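Fructose 1-phosphate kinase (Staphylococcus aureus, PDB 2JG5) probably catalyses the ATP-dependent phosphorylation of fructose 1-phosphate to fructose 1,6-bisphosphate, as a member of the pfkB carbohydrate kinase family. Local coordinates at residues V5-S10 with T111-L116; K47-E52 with M255-A260; I178-D183 with R204-K209; I230-V235 with L263-A268. All coordinates share one frame; numbering follows the deposited sequence.

Overall arrangement
All four contacts lie in one pfkB-type carbohydrate kinase fold of the ribokinase clan. Contact 1 includes the end of strand 2-6 of the central parallel sheet. I2 of the same strand packs on contact 2, and the centres of the two contacts are about 23 Å apart. Contact 2 touches contact 4, where G258 O and L263 N, 2.9 Å apart, probably form a hydrogen bond across the turn joining two helices. Contact 3 also meets contact 4, with R204 NH1 packed 3.3 Å from I230 O. Contacts 1 and 4 are the most separated, their centres about 32 Å apart. Helix 247-260 begins in a GSGD sequence, which in pfkB relatives supplies the catalytic base; contact 2 uses the other end of this helix.

Contact 1. Residues V5-S10 with T111-L116; sequences VTFNPS and TQFEQL
V5 and F7 meet L116 and F113 in a buried, apolar contact between the end of strand 2-6 and helix 110-120. Its area is modest, 122 Å² over both sides. No hydrogen bond crosses it.

The aliphatic part centres on one methyl group. L116 CD2 lies 4.0 Å from V5 CG1 and 3.8 Å from F7 CE2, and it touches both residues. The V5 and L116 side chains cross obliquely. L116 CG is anti to the backbone N (chi1 170°), which carries the isobutyl group out from the helix to the strand.

L116 CD2 approaches the F7 ring at its edge, near the ring plane, so the methyl does not lie over a face. F7 CG is anti to the carbonyl carbon (chi1 -58°), and this swings the ring to the helix although the bond from the backbone does not aim there. The ring-to-ring approach is longer: F7 CE2 comes to the edge of the F113 ring, 4.4 Å from F113 CE1.

Around this patch, V5 pairs through its backbone with I130 of the adjoining strand 128-132, and V131 packs on both V5 and F7. Helix 143-154 adds I147 against F7 and A143 against F113. I81 of strand 77-82 packs on L116.

Contact 2. Residues K47-E52 with M255-A260; sequences KTLDVE and MVAGIA
V51 and A257 bring their CA atoms to 6.3 Å where the chain leaving helix 38-48 passes the C-terminal turns of helix 247-260. D50 ends the first helix in a Schellman motif. Its positive phi of 74° turns the chain, and D50 N bonds to K47 O at 2.8 Å.

A257 is the centre of the contact. Its CB is 3.6 Å from L49 CD1 and 3.9 Å from V51 CG2, so one small methyl meets a branch from each residue beside the turn. L49 has CG anti to the carbonyl carbon (chi1 -64°), and CD1 continues anti to CA (chi2 164°), which directs that branch at A257. The other methyl of V51, CG1, reaches A260 CB loosely at 4.5 Å. I2 of strand 2-6 also packs on V51 and A260, and C275 of helix 265-280 and I291 of helix 288-295 lie against L49.

The charged side chains of the two segments take no part across the contact. K47 NZ forms a salt bridge with E52 OE2 at 3.4 Å within its own segment, and D50 pairs with R288. The chemistry implies that the two segments meet by burial of methyl groups, with no polar bond between them, while the ionic pairs tie the turn to itself and to helix 288-295.

Contact 3. Residues I178-D183 with R204-K209; sequences IKPNKD and RLLVDK
L206 reaches I178 and P180 through an extended side chain: CG is anti to the carbonyl carbon (chi1 -73°) and CD1 is anti to CA (chi2 169°). I178 holds CG1 between its backbone N and carbonyl carbon (chi1 50°), and its extended end carries CD1 out to meet the leucine.

One methyl group serves both partners. L206 CD1 is 4.4 Å from I178 CD1 and 4.4 Å from P180 CG. The isoleucine meets it methyl to methyl, and the proline offers a carbon of its ring. These distances are long for van der Waals contact, and the shared area is small, 82 Å². The patch is completed by other residues: L171 and F189 from loops and M188 of helix 182-188 pack on L206, while V214 packs on I178 and P180.

N181, K182 and R204 have polar partners elsewhere. N181 is the N-cap of helix 182-188, and its OD1 accepts from E184 N. K182 NZ forms a salt bridge with D183 OD1 at 3.3 Å, weak as a hydrogen bond, and a second with E186. R204 pairs with D304.

The chemistry is therefore wholly apolar across the two segments. It packs helix 196-208 against the chain from I178 to P180, ahead of helix 182-188, with no polar bond between the two segments.

Contact 4. Residues I230-V235 with L263-A268; sequences ISIKAV and LSIEKA. Unlike the reference sequence in segment 263-268: S264 (reference Thr).
I265 and E266, in the first turn of helix 265-280, pack on I230 and I232 in the antiparallel strands that include 230-235. This is a helix-on-sheet contact within the ribokinase-like fold, and the helix starts with a classical N-cap.

S264 is that cap. Its OG accepts from K267 N at 2.9 Å, nearly straight at 168°. The same OG gives a weak hydrogen bond to E266 OE1 at 3.5 Å, which may help to hold the carboxylate near the helix start.

I265 follows. Its CG2 lies 3.6 Å from I232 CD1, the closest approach here. Y225 of the neighbouring strand also packs on both I265 and I232.

E266 contributes mainly its aliphatic part. CG sits 3.8 Å from I232 CD1, and the two side chains cross at about a right angle. The chain then bends at chi2 (87°), which brings OE2 to 3.8 Å from I230 CD1. This last touch sets an apolar methyl beside a carboxylate oxygen and is no hydrogen bond.

The helix continues with A268, whose N donates to S264 O at 2.8 Å.

Contact 1. Residues V5-S10 with T111-L116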
loop_
_atom_site.group_PDB
_atom_site.type_symbol
_atom_site.label_atom_id
_atom_site.label_comp_id
_atom_site.label_asym_id
_atom_site.label_seq_id
_atom_site.Cartn_x
_atom_site.Cartn_y
_atom_site.Cartn_z
ATOM N N VAL A 5 -16.336 -14.447 8.551
ATOM C CA VAL A 5 -15.698 -13.522 9.487
ATOM C C VAL A 5 -14.184 -13.554 9.215
ATOM O O VAL A 5 -13.576 -14.616 9.223
ATOM C CB VAL A 5 -16.030 -13.871 10.956
ATOM C CG1 VAL A 5 -15.445 -12.837 11.923
ATOM C CG2 VAL A 5 -17.558 -13.993 11.168
ATOM N N THR A 6 -13.616 -12.387 8.915
ATOM C CA THR A 6 -12.185 -12.198 8.738
ATOM C C THR A 6 -11.770 -11.091 9.724
ATOM O O THR A 6 -12.116 -9.931 9.552
ATOM C CB THR A 6 -11.815 -11.799 7.258
ATOM O OG1 THR A 6 -12.314 -12.780 6.332
ATOM C CG2 THR A 6 -10.332 -11.689 7.068
ATOM N N PHE A 7 -11.050 -11.476 10.772
ATOM C CA PHE A 7 -10.555 -10.541 11.780
ATOM C C PHE A 7 -9.512 -9.553 11.265
ATOM O O PHE A 7 -9.485 -8.400 11.690
ATOM C CB PHE A 7 -9.929 -11.307 12.938
ATOM C CG PHE A 7 -10.848 -12.258 13.610
ATOM C CD1 PHE A 7 -10.436 -13.559 13.873
ATOM C CD2 PHE A 7 -12.122 -11.863 14.000
ATOM C CE1 PHE A 7 -11.279 -14.450 14.513
ATOM C CE2 PHE A 7 -12.966 -12.738 14.640
ATOM C CZ PHE A 7 -12.547 -14.041 14.897
ATOM N N ASN A 8 -8.647 -10.020 10.366
ATOM C CA ASN A 8 -7.526 -9.239 9.894
ATOM C C ASN A 8 -7.420 -9.274 8.349
ATOM O O ASN A 8 -6.409 -9.707 7.796
ATOM C CB ASN A 8 -6.234 -9.758 10.564
ATOM C CG ASN A 8 -5.039 -8.848 10.340
ATOM O OD1 ASN A 8 -5.186 -7.711 9.899
ATOM N ND2 ASN A 8 -3.846 -9.350 10.640
ATOM N N PRO A 9 -8.468 -8.811 7.645
ATOM C CA PRO A 9 -8.431 -8.838 6.182
ATOM C C PRO A 9 -7.268 -8.034 5.593
ATOM O O PRO A 9 -6.653 -7.202 6.276
ATOM C CB PRO A 9 -9.760 -8.183 5.797
ATOM C CG PRO A 9 -10.152 -7.388 6.995
ATOM C CD PRO A 9 -9.724 -8.216 8.141
ATOM N N SER A 10 -6.980 -8.259 4.323
ATOM C CA SER A 10 -5.805 -7.640 3.747
ATOM C C SER A 10 -6.011 -7.136 2.348
ATOM O O SER A 10 -6.836 -7.653 1.594
ATOM C CB SER A 10 -4.650 -8.642 3.727
ATOM O OG SER A 10 -5.055 -9.826 3.080
ATOM N N THR A 111 -14.359 -2.531 22.296
ATOM C CA THR A 111 -15.642 -1.996 21.862
ATOM C C THR A 111 -15.986 -2.393 20.421
ATOM O O THR A 111 -17.143 -2.737 20.108
ATOM C CB THR A 111 -15.630 -0.458 22.043
ATOM O OG1 THR A 111 -15.888 -0.150 23.417
ATOM C CG2 THR A 111 -16.656 0.237 21.165
ATOM N N GLN A 112 -14.978 -2.335 19.549
ATOM C CA GLN A 112 -15.127 -2.746 18.164
ATOM C C GLN A 112 -15.346 -4.248 18.028
ATOM O O GLN A 112 -16.210 -4.681 17.267
ATOM C CB GLN A 112 -13.927 -2.284 17.350
ATOM C CG GLN A 112 -14.067 -0.836 16.913
ATOM C CD GLN A 112 -12.751 -0.100 16.802
ATOM O OE1 GLN A 112 -11.669 -0.693 16.875
ATOM N NE2 GLN A 112 -12.838 1.219 16.626
ATOM N N PHE A 113 -14.573 -5.042 18.767
ATOM C CA PHE A 113 -14.807 -6.479 18.802
ATOM C C PHE A 113 -16.216 -6.804 19.322
ATOM O O PHE A 113 -16.875 -7.718 18.815
ATOM C CB PHE A 113 -13.743 -7.222 19.631
ATOM C CG PHE A 113 -13.941 -8.712 19.633
ATOM C CD1 PHE A 113 -13.565 -9.476 18.528
ATOM C CD2 PHE A 113 -14.556 -9.347 20.714
ATOM C CE1 PHE A 113 -13.783 -10.841 18.506
ATOM C CE2 PHE A 113 -14.768 -10.718 20.698
ATOM C CZ PHE A 113 -14.385 -11.463 19.596
ATOM N N GLU A 114 -16.658 -6.048 20.330
ATOM C CA GLU A 114 -18.018 -6.149 20.876
ATOM C C GLU A 114 -19.087 -5.899 19.809
ATOM O O GLU A 114 -20.085 -6.622 19.756
ATOM C CB GLU A 114 -18.196 -5.191 22.060
ATOM C CG GLU A 114 -17.544 -5.685 23.335
ATOM C CD GLU A 114 -17.144 -4.579 24.314
ATOM O OE1 GLU A 114 -17.757 -3.479 24.293
ATOM O OE2 GLU A 114 -16.215 -4.830 25.130
ATOM N N GLN A 115 -18.859 -4.896 18.958
ATOM C CA GLN A 115 -19.701 -4.643 17.782
ATOM C C GLN A 115 -19.837 -5.863 16.854
ATOM O O GLN A 115 -20.918 -6.120 16.327
ATOM C CB GLN A 115 -19.149 -3.479 16.959
ATOM C CG GLN A 115 -19.335 -2.104 17.545
ATOM C CD GLN A 115 -18.757 -1.015 16.657
ATOM O OE1 GLN A 115 -19.069 -0.938 15.461
ATOM N NE2 GLN A 115 -17.914 -0.167 17.232
ATOM N N LEU A 116 -18.735 -6.588 16.648
ATOM C CA LEU A 116 -18.744 -7.802 15.831
ATOM C C LEU A 116 -19.619 -8.880 16.447
ATOM O O LEU A 116 -20.436 -9.482 15.754
ATOM C CB LEU A 116 -17.323 -8.349 15.619
ATOM C CG LEU A 116 -17.214 -9.744 14.993
ATOM C CD1 LEU A 116 -17.899 -9.761 13.622
ATOM C CD2 LEU A 116 -15.758 -10.202 14.874
#

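Contact 2. Residues K47-E52 with M255-A260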
loop_
_atom_site.group_PDB
_atom_site.type_symbol
_atom_site.label_atom_id
_atom_site.label_comp_id
_atom_site.label_asym_id
_atom_site.label_seq_id
_atom_site.Cartn_x
_atom_site.Cartn_y
_atom_site.Cartn_z
ATOM N N LYS A 47 -19.173 -17.026 -3.975
ATOM C CA LYS A 47 -19.680 -16.191 -5.077
ATOM C C LYS A 47 -19.537 -16.823 -6.460
ATOM O O LYS A 47 -20.497 -16.832 -7.238
ATOM C CB LYS A 47 -19.025 -14.805 -5.072
ATOM C CG LYS A 47 -19.681 -13.818 -6.028
ATOM C CD LYS A 47 -21.139 -13.579 -5.643
ATOM C CE LYS A 47 -21.948 -13.004 -6.802
ATOM N NZ LYS A 47 -23.291 -12.590 -6.310
ATOM N N THR A 48 -18.333 -17.320 -6.754
ATOM C CA THR A 48 -18.035 -18.124 -7.950
ATOM C C THR A 48 -19.035 -19.294 -8.104
ATOM O O THR A 48 -19.326 -19.728 -9.213
ATOM C CB THR A 48 -16.571 -18.670 -7.876
ATOM O OG1 THR A 48 -15.641 -17.578 -7.792
ATOM C CG2 THR A 48 -16.217 -19.504 -9.070
ATOM N N LEU A 49 -19.563 -19.777 -6.980
ATOM C CA LEU A 49 -20.497 -20.898 -6.966
ATOM C C LEU A 49 -21.944 -20.444 -6.938
ATOM O O LEU A 49 -22.858 -21.275 -6.864
ATOM C CB LEU A 49 -20.217 -21.824 -5.774
ATOM C CG LEU A 49 -18.856 -22.539 -5.746
ATOM C CD1 LEU A 49 -18.570 -23.089 -4.348
ATOM C CD2 LEU A 49 -18.789 -23.643 -6.797
ATOM N N ASP A 50 -22.152 -19.131 -7.016
ATOM C CA ASP A 50 -23.501 -18.536 -7.053
ATOM C C ASP A 50 -24.186 -18.575 -5.688
ATOM O O ASP A 50 -25.394 -18.796 -5.597
ATOM C CB ASP A 50 -24.401 -19.224 -8.102
ATOM C CG ASP A 50 -23.979 -18.937 -9.528
ATOM O OD1 ASP A 50 -23.602 -17.782 -9.826
ATOM O OD2 ASP A 50 -24.048 -19.864 -10.368
ATOM N N VAL A 51 -23.412 -18.374 -4.629
ATOM C CA VAL A 51 -23.968 -18.428 -3.288
ATOM C C VAL A 51 -23.621 -17.160 -2.545
ATOM O O VAL A 51 -22.442 -16.809 -2.411
ATOM C CB VAL A 51 -23.524 -19.695 -2.503
ATOM C CG1 VAL A 51 -24.047 -19.654 -1.075
ATOM C CG2 VAL A 51 -24.032 -20.971 -3.195
ATOM N N GLU A 52 -24.666 -16.477 -2.071
ATOM C CA GLU A 52 -24.523 -15.229 -1.330
ATOM C C GLU A 52 -23.871 -15.433 0.025
ATOM O O GLU A 52 -23.927 -16.516 0.624
ATOM C CB GLU A 52 -25.864 -14.506 -1.141
ATOM C CG GLU A 52 -26.630 -14.180 -2.423
ATOM C CD GLU A 52 -25.841 -13.320 -3.395
ATOM O OE1 GLU A 52 -24.939 -12.560 -2.962
ATOM O OE2 GLU A 52 -26.138 -13.400 -4.603
ATOM N N MET A 255 -17.795 -26.737 0.427
ATOM C CA MET A 255 -18.604 -27.545 1.339
ATOM C C MET A 255 -19.836 -26.783 1.802
ATOM O O MET A 255 -20.948 -27.319 1.781
ATOM C CB MET A 255 -17.773 -27.997 2.544
ATOM C CG MET A 255 -18.503 -28.991 3.450
ATOM S SD MET A 255 -18.624 -30.652 2.725
ATOM C CE MET A 255 -19.734 -31.425 3.903
ATOM N N VAL A 256 -19.633 -25.531 2.218
ATOM C CA VAL A 256 -20.741 -24.683 2.639
ATOM C C VAL A 256 -21.734 -24.471 1.494
ATOM O O VAL A 256 -22.933 -24.649 1.695
ATOM C CB VAL A 256 -20.262 -23.332 3.214
ATOM C CG1 VAL A 256 -21.447 -22.476 3.588
ATOM C CG2 VAL A 256 -19.366 -23.558 4.438
ATOM N N ALA A 257 -21.236 -24.139 0.297
ATOM C CA ALA A 257 -22.113 -23.901 -0.857
ATOM C C ALA A 257 -22.973 -25.124 -1.171
ATOM O O ALA A 257 -24.162 -24.979 -1.466
ATOM C CB ALA A 257 -21.335 -23.494 -2.068
ATOM N N GLY A 258 -22.360 -26.309 -1.100
ATOM C CA GLY A 258 -23.055 -27.586 -1.300
ATOM C C GLY A 258 -24.226 -27.770 -0.344
ATOM O O GLY A 258 -25.353 -27.983 -0.786
ATOM N N ILE A 259 -23.955 -27.662 0.960
ATOM C CA ILE A 259 -24.979 -27.780 2.010
ATOM C C ILE A 259 -26.061 -26.708 1.824
ATOM O O ILE A 259 -27.254 -26.992 1.865
ATOM C CB ILE A 259 -24.367 -27.612 3.436
ATOM C CG1 ILE A 259 -23.288 -28.655 3.723
ATOM C CG2 ILE A 259 -25.457 -27.686 4.528
ATOM C CD1 ILE A 259 -22.320 -28.216 4.817
ATOM N N ALA A 260 -25.623 -25.470 1.632
ATOM C CA ALA A 260 -26.513 -24.349 1.427
ATOM C C ALA A 260 -27.433 -24.554 0.218
ATOM O O ALA A 260 -28.604 -24.189 0.263
ATOM C CB ALA A 260 -25.707 -23.080 1.280
#

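Contact 3. Residues I178-D183 with R204-K209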
loop_
_atom_site.group_PDB
_atom_site.type_symbol
_atom_site.label_atom_id
_atom_site.label_comp_id
_atom_site.label_asym_id
_atom_site.label_seq_id
_atom_site.Cartn_x
_atom_site.Cartn_y
_atom_site.Cartn_z
ATOM N N ILE A 178 -15.231 -28.480 11.462
ATOM C CA ILE A 178 -13.902 -27.871 11.495
ATOM C C ILE A 178 -13.020 -28.515 10.404
ATOM O O ILE A 178 -13.379 -29.557 9.851
ATOM C CB ILE A 178 -13.255 -28.007 12.878
ATOM C CG1 ILE A 178 -13.336 -29.468 13.358
ATOM C CG2 ILE A 178 -13.927 -27.035 13.848
ATOM C CD1 ILE A 178 -12.440 -29.798 14.527
ATOM N N LYS A 179 -11.876 -27.903 10.096
ATOM C CA LYS A 179 -11.046 -28.391 8.987
ATOM C C LYS A 179 -9.539 -28.512 9.286
ATOM O O LYS A 179 -8.727 -27.819 8.676
ATOM C CB LYS A 179 -11.293 -27.550 7.717
ATOM C CG LYS A 179 -10.875 -28.253 6.429
ATOM C CD LYS A 179 -10.884 -27.354 5.208
ATOM C CE LYS A 179 -9.749 -26.353 5.247
ATOM N NZ LYS A 179 -8.416 -27.024 5.138
ATOM N N PRO A 180 -9.150 -29.413 10.204
ATOM C CA PRO A 180 -7.716 -29.525 10.453
ATOM C C PRO A 180 -6.985 -30.284 9.341
ATOM O O PRO A 180 -7.612 -30.933 8.502
ATOM C CB PRO A 180 -7.657 -30.322 11.755
ATOM C CG PRO A 180 -8.863 -31.207 11.688
ATOM C CD PRO A 180 -9.928 -30.355 11.033
ATOM N N ASN A 181 -5.665 -30.188 9.324
ATOM C CA ASN A 181 -4.901 -31.077 8.454
ATOM C C ASN A 181 -4.440 -32.322 9.205
ATOM O O ASN A 181 -4.478 -32.373 10.442
ATOM C CB ASN A 181 -3.749 -30.355 7.730
ATOM C CG ASN A 181 -2.857 -29.574 8.667
ATOM O OD1 ASN A 181 -2.291 -30.116 9.624
ATOM N ND2 ASN A 181 -2.703 -28.290 8.383
ATOM N N LYS A 182 -4.030 -33.330 8.442
ATOM C CA LYS A 182 -3.455 -34.551 8.990
ATOM C C LYS A 182 -2.359 -34.251 10.031
ATOM O O LYS A 182 -2.229 -34.971 11.031
ATOM C CB LYS A 182 -2.909 -35.407 7.849
ATOM C CG LYS A 182 -2.332 -36.740 8.261
ATOM C CD LYS A 182 -1.292 -37.191 7.240
ATOM C CE LYS A 182 -0.117 -37.872 7.912
ATOM N NZ LYS A 182 0.469 -37.021 8.993
ATOM N N ASP A 183 -1.585 -33.188 9.805
ATOM C CA ASP A 183 -0.471 -32.864 10.700
ATOM C C ASP A 183 -0.952 -32.284 12.037
ATOM O O ASP A 183 -0.380 -32.570 13.083
ATOM C CB ASP A 183 0.561 -31.971 9.994
ATOM C CG ASP A 183 1.220 -32.669 8.780
ATOM O OD1 ASP A 183 1.427 -33.911 8.800
ATOM O OD2 ASP A 183 1.544 -31.964 7.799
ATOM N N ARG A 204 -13.155 -38.806 14.233
ATOM C CA ARG A 204 -14.403 -39.100 14.934
ATOM C C ARG A 204 -14.298 -38.852 16.440
ATOM O O ARG A 204 -15.309 -38.626 17.111
ATOM C CB ARG A 204 -14.871 -40.532 14.651
ATOM C CG ARG A 204 -16.341 -40.776 15.007
ATOM C CD ARG A 204 -16.877 -42.026 14.344
ATOM N NE ARG A 204 -17.153 -41.810 12.925
ATOM C CZ ARG A 204 -17.080 -42.754 11.991
ATOM N NH1 ARG A 204 -17.348 -42.445 10.729
ATOM N NH2 ARG A 204 -16.718 -44.001 12.308
ATOM N N LEU A 205 -13.079 -38.891 16.973
ATOM C CA LEU A 205 -12.859 -38.520 18.371
ATOM C C LEU A 205 -13.114 -37.020 18.545
ATOM O O LEU A 205 -13.584 -36.576 19.581
ATOM C CB LEU A 205 -11.450 -38.910 18.826
ATOM C CG LEU A 205 -11.123 -40.413 18.875
ATOM C CD1 LEU A 205 -9.640 -40.627 19.070
ATOM C CD2 LEU A 205 -11.911 -41.154 19.953
ATOM N N LEU A 206 -12.822 -36.256 17.501
ATOM C CA LEU A 206 -13.134 -34.832 17.466
ATOM C C LEU A 206 -14.638 -34.575 17.406
ATOM O O LEU A 206 -15.136 -33.647 18.032
ATOM C CB LEU A 206 -12.429 -34.163 16.284
ATOM C CG LEU A 206 -10.920 -33.996 16.445
ATOM C CD1 LEU A 206 -10.311 -33.586 15.115
ATOM C CD2 LEU A 206 -10.600 -32.973 17.552
ATOM N N VAL A 207 -15.342 -35.408 16.648
ATOM C CA VAL A 207 -16.804 -35.434 16.608
ATOM C C VAL A 207 -17.404 -35.798 17.985
ATOM O O VAL A 207 -18.487 -35.314 18.343
ATOM C CB VAL A 207 -17.308 -36.401 15.499
ATOM C CG1 VAL A 207 -18.831 -36.440 15.433
ATOM C CG2 VAL A 207 -16.755 -35.992 14.145
ATOM N N ASP A 208 -16.706 -36.636 18.752
ATOM C CA ASP A 208 -17.129 -36.956 20.118
ATOM C C ASP A 208 -16.981 -35.759 21.058
ATOM O O ASP A 208 -17.807 -35.555 21.948
ATOM C CB ASP A 208 -16.349 -38.149 20.678
ATOM C CG ASP A 208 -16.667 -39.445 19.960
ATOM O OD1 ASP A 208 -17.736 -39.533 19.317
ATOM O OD2 ASP A 208 -15.849 -40.388 20.050
ATOM N N LYS A 209 -15.926 -34.974 20.847
ATOM C CA LYS A 209 -15.656 -33.784 21.659
ATOM C C LYS A 209 -16.604 -32.620 21.348
ATOM O O LYS A 209 -16.630 -31.636 22.089
ATOM C CB LYS A 209 -14.192 -33.334 21.533
ATOM C CG LYS A 209 -13.190 -34.480 21.480
ATOM C CD LYS A 209 -11.959 -34.230 22.321
ATOM C CE LYS A 209 -12.109 -34.858 23.699
ATOM N NZ LYS A 209 -10.996 -34.476 24.611
#

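Contact 4. Residues I230-V235 with L263-A268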
loop_
_atom_site.group_PDB
_atom_site.type_symbol
_atom_site.label_atom_id
_atom_site.label_comp_id
_atom_site.label_asym_id
_atom_site.label_seq_id
_atom_site.Cartn_x
_atom_site.Cartn_y
_atom_site.Cartn_z
ATOM N N ILE A 230 -20.938 -41.633 9.330
ATOM C CA ILE A 230 -20.216 -41.984 8.103
ATOM C C ILE A 230 -18.835 -41.303 8.009
ATOM O O ILE A 230 -18.609 -40.258 8.602
ATOM C CB ILE A 230 -21.070 -41.634 6.839
ATOM C CG1 ILE A 230 -20.626 -42.450 5.620
ATOM C CG2 ILE A 230 -21.048 -40.125 6.553
ATOM C CD1 ILE A 230 -21.561 -42.363 4.419
ATOM N N SER A 231 -17.913 -41.914 7.271
ATOM C CA SER A 231 -16.719 -41.208 6.817
ATOM C C SER A 231 -16.543 -41.360 5.311
ATOM O O SER A 231 -16.835 -42.405 4.752
ATOM C CB SER A 231 -15.468 -41.650 7.576
ATOM O OG SER A 231 -15.237 -43.028 7.410
ATOM N N ILE A 232 -16.083 -40.308 4.651
ATOM C CA ILE A 232 -15.996 -40.308 3.192
ATOM C C ILE A 232 -14.582 -39.975 2.724
ATOM O O ILE A 232 -13.889 -39.123 3.310
ATOM C CB ILE A 232 -17.027 -39.330 2.548
ATOM C CG1 ILE A 232 -18.452 -39.697 2.976
ATOM C CG2 ILE A 232 -16.930 -39.347 1.002
ATOM C CD1 ILE A 232 -19.361 -38.513 3.153
ATOM N N LYS A 233 -14.154 -40.664 1.673
ATOM C CA LYS A 233 -12.853 -40.392 1.079
ATOM C C LYS A 233 -13.011 -39.698 -0.260
ATOM O O LYS A 233 -13.671 -40.211 -1.171
ATOM C CB LYS A 233 -12.026 -41.673 0.943
ATOM C CG LYS A 233 -10.634 -41.470 0.352
ATOM C CD LYS A 233 -9.744 -40.611 1.241
ATOM C CE LYS A 233 -8.473 -40.185 0.532
ATOM N NZ LYS A 233 -7.461 -41.285 0.464
ATOM N N ALA A 234 -12.417 -38.514 -0.363
ATOM C CA ALA A 234 -12.320 -37.811 -1.636
ATOM C C ALA A 234 -10.901 -37.934 -2.177
ATOM O O ALA A 234 -9.918 -37.819 -1.429
ATOM C CB ALA A 234 -12.702 -36.364 -1.478
ATOM N N VAL A 235 -10.796 -38.194 -3.474
ATOM C CA VAL A 235 -9.507 -38.271 -4.133
ATOM C C VAL A 235 -9.541 -37.337 -5.350
ATOM O O VAL A 235 -10.355 -37.511 -6.260
ATOM C CB VAL A 235 -9.174 -39.737 -4.534
ATOM C CG1 VAL A 235 -8.167 -39.782 -5.660
ATOM C CG2 VAL A 235 -8.672 -40.536 -3.327
ATOM N N LEU A 263 -27.245 -29.925 -1.731
ATOM C CA LEU A 263 -26.497 -31.142 -2.076
ATOM C C LEU A 263 -26.400 -32.108 -0.901
ATOM O O LEU A 263 -26.519 -31.713 0.264
ATOM C CB LEU A 263 -25.090 -30.816 -2.588
ATOM C CG LEU A 263 -24.889 -29.874 -3.778
ATOM C CD1 LEU A 263 -23.415 -29.873 -4.137
ATOM C CD2 LEU A 263 -25.742 -30.259 -4.989
ATOM N N SER A 264 -26.180 -33.379 -1.223
ATOM C CA SER A 264 -25.884 -34.407 -0.226
ATOM C C SER A 264 -24.549 -34.089 0.412
ATOM O O SER A 264 -23.702 -33.419 -0.191
ATOM C CB SER A 264 -25.803 -35.781 -0.886
ATOM O OG SER A 264 -24.560 -35.932 -1.562
ATOM N N ILE A 265 -24.352 -34.574 1.632
ATOM C CA ILE A 265 -23.049 -34.482 2.281
ATOM C C ILE A 265 -21.937 -34.909 1.301
ATOM O O ILE A 265 -20.954 -34.178 1.122
ATOM C CB ILE A 265 -23.025 -35.267 3.626
ATOM C CG1 ILE A 265 -23.448 -34.338 4.758
ATOM C CG2 ILE A 265 -21.640 -35.808 3.945
ATOM C CD1 ILE A 265 -24.152 -35.053 5.903
ATOM N N GLU A 266 -22.137 -36.054 0.644
ATOM C CA GLU A 266 -21.158 -36.629 -0.287
ATOM C C GLU A 266 -20.818 -35.704 -1.452
ATOM O O GLU A 266 -19.644 -35.491 -1.763
ATOM C CB GLU A 266 -21.655 -37.971 -0.853
ATOM C CG GLU A 266 -21.656 -39.132 0.129
ATOM C CD GLU A 266 -22.945 -39.235 0.951
ATOM O OE1 GLU A 266 -23.839 -38.369 0.814
ATOM O OE2 GLU A 266 -23.064 -40.201 1.740
ATOM N N LYS A 267 -21.844 -35.174 -2.109
ATOM C CA LYS A 267 -21.631 -34.312 -3.262
ATOM C C LYS A 267 -21.112 -32.942 -2.858
ATOM O O LYS A 267 -20.295 -32.354 -3.574
ATOM C CB LYS A 267 -22.903 -34.204 -4.094
ATOM C CG LYS A 267 -23.257 -35.501 -4.808
ATOM C CD LYS A 267 -22.468 -35.640 -6.088
ATOM C CE LYS A 267 -22.523 -37.049 -6.628
ATOM N NZ LYS A 267 -22.324 -37.010 -8.094
ATOM N N ALA A 268 -21.581 -32.446 -1.712
ATOM C CA ALA A 268 -21.080 -31.192 -1.135
ATOM C C ALA A 268 -19.589 -31.317 -0.863
ATOM O O ALA A 268 -18.816 -30.402 -1.157
ATOM C CB ALA A 268 -21.823 -30.849 0.132
#